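Local coordinates for NEQ263 (Nanoarchaeum equitans Kin4-M, PDB 5BN3), which probably binds ATP as the B-type subunit of an archaeal ATP synthase core complex built together with NeqA, at residues Tyr231-Arg242 / Arg249-Leu259. Sequence-based numbering, arbitrary orientation.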
ATOM      1  N   TYR B 231       1.136   5.371 -24.043  1.00 31.36           N
ATOM      2  CA  TYR B 231      -0.036   4.706 -24.599  1.00 30.08           C
ATOM      3  C   TYR B 231      -0.981   4.245 -23.497  1.00 35.21           C
ATOM      4  O   TYR B 231      -2.193   4.457 -23.571  1.00 31.67           O
ATOM      5  CB  TYR B 231       0.365   3.514 -25.476  1.00 30.89           C
ATOM      6  CG  TYR B 231      -0.828   2.701 -25.920  1.00 33.10           C
ATOM      7  CD1 TYR B 231      -1.554   3.061 -27.044  1.00 33.49           C
ATOM      8  CD2 TYR B 231      -1.244   1.590 -25.202  1.00 28.14           C
ATOM      9  CE1 TYR B 231      -2.654   2.331 -27.447  1.00 35.58           C
ATOM     10  CE2 TYR B 231      -2.342   0.858 -25.594  1.00 34.56           C
ATOM     11  CZ  TYR B 231      -3.044   1.235 -26.713  1.00 45.47           C
ATOM     12  OH  TYR B 231      -4.137   0.498 -27.105  1.00 38.95           O
ATOM     13  N   ALA B 232      -0.425   3.595 -22.482  1.00 28.62           N
ATOM     14  CA  ALA B 232      -1.219   3.144 -21.348  1.00 28.85           C
ATOM     15  C   ALA B 232      -1.894   4.317 -20.641  1.00 32.22           C
ATOM     16  O   ALA B 232      -3.025   4.196 -20.169  1.00 31.99           O
ATOM     17  CB  ALA B 232      -0.353   2.366 -20.377  1.00 37.26           C
ATOM     18  N   ASP B 233      -1.193   5.447 -20.570  1.00 29.48           N
ATOM     19  CA  ASP B 233      -1.721   6.646 -19.929  1.00 31.65           C
ATOM     20  C   ASP B 233      -2.950   7.164 -20.672  1.00 30.17           C
ATOM     21  O   ASP B 233      -3.938   7.569 -20.058  1.00 33.08           O
ATOM     22  CB  ASP B 233      -0.643   7.731 -19.870  1.00 34.49           C
ATOM     23  CG  ASP B 233      -1.124   8.998 -19.192  1.00 52.70           C
ATOM     24  OD1 ASP B 233      -1.783   9.824 -19.861  1.00 47.21           O
ATOM     25  OD2 ASP B 233      -0.841   9.180 -17.987  1.00 43.32           O
ATOM     26  N   ALA B 234      -2.881   7.147 -21.996  1.00 28.66           N
ATOM     27  CA  ALA B 234      -4.000   7.577 -22.824  1.00 38.60           C
ATOM     28  C   ALA B 234      -5.187   6.628 -22.677  1.00 40.64           C
ATOM     29  O   ALA B 234      -6.338   7.067 -22.629  1.00 34.07           O
ATOM     30  CB  ALA B 234      -3.573   7.677 -24.273  1.00 34.38           C
ATOM     31  N   LEU B 235      -4.905   5.329 -22.608  1.00 31.63           N
ATOM     32  CA  LEU B 235      -5.953   4.330 -22.422  1.00 31.37           C
ATOM     33  C   LEU B 235      -6.660   4.521 -21.085  1.00 38.58           C
ATOM     34  O   LEU B 235      -7.878   4.361 -20.988  1.00 33.74           O
ATOM     35  CB  LEU B 235      -5.371   2.914 -22.513  1.00 39.12           C
ATOM     36  CG  LEU B 235      -6.393   1.797 -22.742  1.00 46.87           C
ATOM     37  CD1 LEU B 235      -6.960   1.888 -24.149  1.00 37.25           C
ATOM     38  CD2 LEU B 235      -5.792   0.419 -22.492  1.00 43.01           C
ATOM     39  N   ARG B 236      -5.891   4.866 -20.058  1.00 31.40           N
ATOM     40  CA  ARG B 236      -6.445   5.121 -18.733  1.00 28.87           C
ATOM     41  C   ARG B 236      -7.302   6.378 -18.740  1.00 32.77           C
ATOM     42  O   ARG B 236      -8.322   6.454 -18.051  1.00 34.74           O
ATOM     43  CB  ARG B 236      -5.315   5.259 -17.709  1.00 31.14           C
ATOM     44  CG  ARG B 236      -5.778   5.637 -16.313  1.00 31.33           C
ATOM     45  CD  ARG B 236      -4.624   5.606 -15.325  1.00 30.51           C
ATOM     46  NE  ARG B 236      -3.562   6.543 -15.689  1.00 32.46           N
ATOM     47  CZ  ARG B 236      -2.395   6.633 -15.057  1.00 38.25           C
ATOM     48  NH1 ARG B 236      -2.133   5.843 -14.026  1.00 32.67           N
ATOM     49  NH2 ARG B 236      -1.490   7.510 -15.461  1.00 37.74           N
ATOM     50  N   GLU B 237      -6.878   7.366 -19.518  1.00 31.23           N
ATOM     51  CA  GLU B 237      -7.619   8.612 -19.625  1.00 37.61           C
ATOM     52  C   GLU B 237      -9.013   8.354 -20.195  1.00 38.28           C
ATOM     53  O   GLU B 237     -10.013   8.855 -19.676  1.00 44.20           O
ATOM     54  CB  GLU B 237      -6.849   9.604 -20.495  1.00 40.07           C
ATOM     55  CG  GLU B 237      -7.487  10.970 -20.559  1.00 50.51           C
ATOM     56  CD  GLU B 237      -6.601  12.003 -21.221  1.00 56.28           C
ATOM     57  OE1 GLU B 237      -5.425  11.695 -21.519  1.00 54.21           O
ATOM     58  OE2 GLU B 237      -7.083  13.130 -21.441  1.00 53.07           O
ATOM     59  N   ILE B 238      -9.066   7.551 -21.253  1.00 35.64           N
ATOM     60  CA  ILE B 238     -10.325   7.167 -21.882  1.00 34.84           C
ATOM     61  C   ILE B 238     -11.157   6.279 -20.963  1.00 43.68           C
ATOM     62  O   ILE B 238     -12.368   6.469 -20.833  1.00 44.65           O
ATOM     63  CB  ILE B 238     -10.068   6.439 -23.215  1.00 38.64           C
ATOM     64  CG1 ILE B 238      -9.303   7.361 -24.167  1.00 37.15           C
ATOM     65  CG2 ILE B 238     -11.374   5.979 -23.844  1.00 42.49           C
ATOM     66  CD1 ILE B 238      -8.931   6.722 -25.478  1.00 38.47           C
ATOM     67  N   SER B 239     -10.504   5.312 -20.326  1.00 36.66           N
ATOM     68  CA  SER B 239     -11.181   4.416 -19.396  1.00 42.17           C
ATOM     69  C   SER B 239     -11.843   5.168 -18.247  1.00 39.61           C
ATOM     70  O   SER B 239     -12.887   4.752 -17.760  1.00 44.04           O
ATOM     71  CB  SER B 239     -10.197   3.387 -18.837  1.00 40.01           C
ATOM     72  OG  SER B 239     -10.811   2.602 -17.834  1.00 72.31           O
ATOM     73  N   THR B 240     -11.224   6.267 -17.824  1.00 42.14           N
ATOM     74  CA  THR B 240     -11.723   7.074 -16.713  1.00 44.22           C
ATOM     75  C   THR B 240     -12.844   8.020 -17.163  1.00 43.03           C
ATOM     76  O   THR B 240     -13.729   8.366 -16.375  1.00 45.95           O
ATOM     77  CB  THR B 240     -10.575   7.880 -16.059  1.00 49.73           C
ATOM     78  OG1 THR B 240      -9.512   6.989 -15.692  1.00 48.86           O
ATOM     79  CG2 THR B 240     -11.056   8.603 -14.823  1.00 51.69           C
ATOM     80  N   LEU B 241     -12.815   8.419 -18.432  1.00 46.46           N
ATOM     81  CA  LEU B 241     -13.870   9.260 -19.003  1.00 60.83           C
ATOM     82  C   LEU B 241     -15.168   8.469 -19.130  1.00 61.98           C
ATOM     83  O   LEU B 241     -16.241   8.947 -18.758  1.00 65.38           O
ATOM     84  CB  LEU B 241     -13.439   9.822 -20.357  1.00 49.03           C
ATOM     85  CG  LEU B 241     -12.450  10.986 -20.287  1.00 54.07           C
ATOM     86  CD1 LEU B 241     -12.003  11.393 -21.677  1.00 49.80           C
ATOM     87  CD2 LEU B 241     -13.070  12.169 -19.563  1.00 52.46           C
ATOM     88  N   ARG B 242     -15.062   7.263 -19.675  1.00 56.02           N
ATOM     89  CA  ARG B 242     -16.069   6.242 -19.460  1.00 59.95           C
ATOM     90  C   ARG B 242     -16.029   6.055 -17.953  1.00 67.02           C
ATOM     91  O   ARG B 242     -14.965   6.129 -17.358  1.00 88.44           O
ATOM     92  CB  ARG B 242     -15.637   4.953 -20.158  1.00 61.14           C
ATOM     93  CG  ARG B 242     -16.664   4.360 -21.104  1.00 81.21           C
ATOM     94  CD  ARG B 242     -16.021   3.933 -22.423  1.00 65.21           C
ATOM     95  NE  ARG B 242     -14.880   3.035 -22.236  1.00 70.53           N
ATOM     96  CZ  ARG B 242     -14.174   2.499 -23.229  1.00 80.28           C
ATOM     97  NH1 ARG B 242     -14.488   2.760 -24.491  1.00 66.67           N
ATOM     98  NH2 ARG B 242     -13.154   1.698 -22.959  1.00 65.29           N
ATOM     99  N   ARG B 249      -3.514   1.331  -9.979  1.00 46.35           N
ATOM    100  CA  ARG B 249      -3.035   2.666 -10.359  1.00 45.07           C
ATOM    101  C   ARG B 249      -3.944   3.397 -11.343  1.00 38.39           C
ATOM    102  O   ARG B 249      -3.482   4.253 -12.100  1.00 43.50           O
ATOM    103  CB  ARG B 249      -1.610   2.609 -10.927  1.00 45.16           C
ATOM    104  CG  ARG B 249      -0.518   2.370  -9.896  1.00 60.90           C
ATOM    105  CD  ARG B 249       0.849   2.286 -10.563  1.00 63.91           C
ATOM    106  NE  ARG B 249       1.893   1.812  -9.657  1.00 77.62           N
ATOM    107  CZ  ARG B 249       2.862   2.574  -9.157  1.00 75.11           C
ATOM    108  NH1 ARG B 249       2.934   3.859  -9.477  1.00 59.20           N
ATOM    109  NH2 ARG B 249       3.765   2.047  -8.340  1.00 64.66           N
ATOM    110  N   GLY B 250      -5.230   3.064 -11.335  1.00 41.85           N
ATOM    111  CA  GLY B 250      -6.172   3.709 -12.231  1.00 39.67           C
ATOM    112  C   GLY B 250      -6.245   3.093 -13.617  1.00 41.16           C
ATOM    113  O   GLY B 250      -7.182   3.369 -14.369  1.00 39.95           O
ATOM    114  N   TYR B 251      -5.257   2.269 -13.965  1.00 34.68           N
ATOM    115  CA  TYR B 251      -5.242   1.614 -15.271  1.00 33.90           C
ATOM    116  C   TYR B 251      -6.433   0.669 -15.408  1.00 37.56           C
ATOM    117  O   TYR B 251      -6.823   0.017 -14.437  1.00 36.24           O
ATOM    118  CB  TYR B 251      -3.930   0.851 -15.480  1.00 35.48           C
ATOM    119  CG  TYR B 251      -2.711   1.741 -15.614  1.00 36.06           C
ATOM    120  CD1 TYR B 251      -2.489   2.481 -16.766  1.00 32.07           C
ATOM    121  CD2 TYR B 251      -1.778   1.829 -14.593  1.00 38.34           C
ATOM    122  CE1 TYR B 251      -1.374   3.289 -16.893  1.00 30.33           C
ATOM    123  CE2 TYR B 251      -0.660   2.629 -14.712  1.00 36.77           C
ATOM    124  CZ  TYR B 251      -0.466   3.356 -15.861  1.00 41.20           C
ATOM    125  OH  TYR B 251       0.645   4.153 -15.975  1.00 36.73           O
ATOM    126  N   PRO B 252      -7.019   0.596 -16.614  1.00 39.03           N
ATOM    127  CA  PRO B 252      -8.195  -0.255 -16.835  1.00 40.13           C
ATOM    128  C   PRO B 252      -7.890  -1.735 -16.625  1.00 39.78           C
ATOM    129  O   PRO B 252      -6.752  -2.170 -16.817  1.00 31.58           O
ATOM    130  CB  PRO B 252      -8.554   0.008 -18.305  1.00 46.14           C
ATOM    131  CG  PRO B 252      -7.306   0.558 -18.922  1.00 39.52           C
ATOM    132  CD  PRO B 252      -6.625   1.328 -17.831  1.00 37.67           C
ATOM    133  N   ALA B 253      -8.908  -2.495 -16.238  1.00 34.97           N
ATOM    134  CA  ALA B 253      -8.763  -3.920 -15.960  1.00 40.59           C
ATOM    135  C   ALA B 253      -8.316  -4.726 -17.178  1.00 39.71           C
ATOM    136  O   ALA B 253      -7.694  -5.782 -17.038  1.00 37.59           O
ATOM    137  CB  ALA B 253     -10.069  -4.466 -15.425  1.00 47.68           C
ATOM    138  N   TYR B 254      -8.638  -4.227 -18.366  1.00 36.58           N
ATOM    139  CA  TYR B 254      -8.325  -4.923 -19.610  1.00 33.97           C
ATOM    140  C   TYR B 254      -7.006  -4.464 -20.235  1.00 37.51           C
ATOM    141  O   TYR B 254      -6.780  -4.680 -21.422  1.00 34.34           O
ATOM    142  CB  TYR B 254      -9.467  -4.734 -20.613  1.00 43.93           C
ATOM    143  CG  TYR B 254      -9.896  -3.297 -20.780  1.00 41.14           C
ATOM    144  CD1 TYR B 254      -9.234  -2.451 -21.658  1.00 39.18           C
ATOM    145  CD2 TYR B 254     -10.967  -2.787 -20.066  1.00 48.93           C
ATOM    146  CE1 TYR B 254      -9.624  -1.140 -21.814  1.00 49.44           C
ATOM    147  CE2 TYR B 254     -11.365  -1.484 -20.216  1.00 43.46           C
ATOM    148  CZ  TYR B 254     -10.691  -0.662 -21.089  1.00 51.64           C
ATOM    149  OH  TYR B 254     -11.088   0.646 -21.239  1.00 49.09           O
ATOM    150  N   LEU B 255      -6.140  -3.838 -19.439  1.00 36.64           N
ATOM    151  CA  LEU B 255      -4.874  -3.308 -19.955  1.00 32.06           C
ATOM    152  C   LEU B 255      -4.028  -4.372 -20.657  1.00 26.54           C
ATOM    153  O   LEU B 255      -3.484  -4.122 -21.730  1.00 30.42           O
ATOM    154  CB  LEU B 255      -4.066  -2.629 -18.842  1.00 34.10           C
ATOM    155  CG  LEU B 255      -2.727  -2.024 -19.277  1.00 33.31           C
ATOM    156  CD1 LEU B 255      -2.934  -1.023 -20.400  1.00 35.18           C
ATOM    157  CD2 LEU B 255      -2.014  -1.362 -18.109  1.00 33.64           C
ATOM    158  N   TYR B 256      -3.933  -5.556 -20.060  1.00 28.47           N
ATOM    159  CA  TYR B 256      -3.198  -6.660 -20.672  1.00 36.81           C
ATOM    160  C   TYR B 256      -3.765  -6.995 -22.046  1.00 34.74           C
ATOM    161  O   TYR B 256      -3.025  -7.136 -23.019  1.00 26.42           O
ATOM    162  CB  TYR B 256      -3.251  -7.899 -19.771  1.00 32.24           C
ATOM    163  CG  TYR B 256      -2.664  -9.152 -20.391  1.00 30.83           C
ATOM    164  CD1 TYR B 256      -3.453 -10.020 -21.138  1.00 30.21           C
ATOM    165  CD2 TYR B 256      -1.327  -9.476 -20.215  1.00 34.91           C
ATOM    166  CE1 TYR B 256      -2.924 -11.163 -21.702  1.00 30.97           C
ATOM    167  CE2 TYR B 256      -0.789 -10.623 -20.772  1.00 26.61           C
ATOM    168  CZ  TYR B 256      -1.592 -11.460 -21.515  1.00 40.08           C
ATOM    169  OH  TYR B 256      -1.069 -12.601 -22.074  1.00 35.58           O
ATOM    170  N   THR B 257      -5.084  -7.135 -22.115  1.00 32.31           N
ATOM    171  CA  THR B 257      -5.746  -7.515 -23.357  1.00 26.01           C
ATOM    172  C   THR B 257      -5.584  -6.439 -24.434  1.00 29.66           C
ATOM    173  O   THR B 257      -5.381  -6.752 -25.604  1.00 35.22           O
ATOM    174  CB  THR B 257      -7.237  -7.829 -23.116  1.00 33.20           C
ATOM    175  OG1 THR B 257      -7.344  -8.900 -22.169  1.00 36.61           O
ATOM    176  CG2 THR B 257      -7.920  -8.243 -24.407  1.00 31.45           C
ATOM    177  N   ASP B 258      -5.656  -5.174 -24.034  1.00 28.74           N
ATOM    178  CA  ASP B 258      -5.494  -4.086 -24.990  1.00 30.10           C
ATOM    179  C   ASP B 258      -4.062  -3.998 -25.512  1.00 31.40           C
ATOM    180  O   ASP B 258      -3.844  -3.805 -26.708  1.00 34.55           O
ATOM    181  CB  ASP B 258      -5.922  -2.757 -24.375  1.00 35.75           C
ATOM    182  CG  ASP B 258      -5.859  -1.618 -25.366  1.00 53.27           C
ATOM    183  OD1 ASP B 258      -6.867  -1.374 -26.063  1.00 39.19           O
ATOM    184  OD2 ASP B 258      -4.799  -0.970 -25.460  1.00 46.25           O
ATOM    185  N   LEU B 259      -3.085  -4.141 -24.619  1.00 33.51           N
ATOM    186  CA  LEU B 259      -1.682  -4.155 -25.029  1.00 29.96           C
ATOM    187  C   LEU B 259      -1.408  -5.318 -25.978  1.00 28.71           C
ATOM    188  O   LEU B 259      -0.671  -5.180 -26.955  1.00 34.30           O
ATOM    189  CB  LEU B 259      -0.761  -4.232 -23.806  1.00 31.71           C
ATOM    190  CG  LEU B 259      -0.638  -2.974 -22.942  1.00 33.04           C
ATOM    191  CD1 LEU B 259       0.242  -3.230 -21.722  1.00 34.63           C
ATOM    192  CD2 LEU B 259      -0.081  -1.818 -23.759  1.00 29.00           C
TER
HETATM  193  O   HOH W   1     -10.046   2.677 -22.395  1.00 53.06           O
HETATM  194  O   HOH W   2      -9.558   2.941 -15.454  1.00 53.22           O
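In the P-loop nucleotide-binding domain of this ATP synthase alpha/beta family chain, helix 228-241, which follows parallel strand 220-226, packs against the loop leading into helix 255-263, and Arg236 of the helix meets Tyr251 of the loop. The pair is a worked example of how a planar cation is held by one face and by two bonds in its plane. The guanidinium lies flat on the Tyr251 ring, planes 15° apart and centres 4.2 Å apart, a stacked cation-pi pair. Arg236 NH1 donates to Arg249 O at 2.8 Å, nearly in line with the carbonyl bond but bent at the N-H, while NH2 forms a salt bridge with Asp233 OD2 one helical turn back. A bend at chi3 (60°) folds the arginine over the ring, and Glu342 of a neighbouring alpha-type subunit also pairs with NH1. A leucine here would probably leave Arg249 O, the Asp233 carboxylate and Glu342 without these partners and strip the Tyr251 face of its cation. Beside this pair, Leu235 CD2 fits among Pro252, Leu255 and Asp258, touching Pro252 CG at 3.9 Å. Arg204 makes a salt bridge with Asp258 OD1 and a hydrogen bond with Tyr231 OH, knitting helix 196-215 to the junction. There the Tyr231 ring and Asp258 carboxylate are nearly coplanar, and Tyr231 OH donates to Asp258 OD2, though the modelled 2.3 Å is doubtfully short. Ala232 CB reaches Tyr251 CE1 at 3.7 Å.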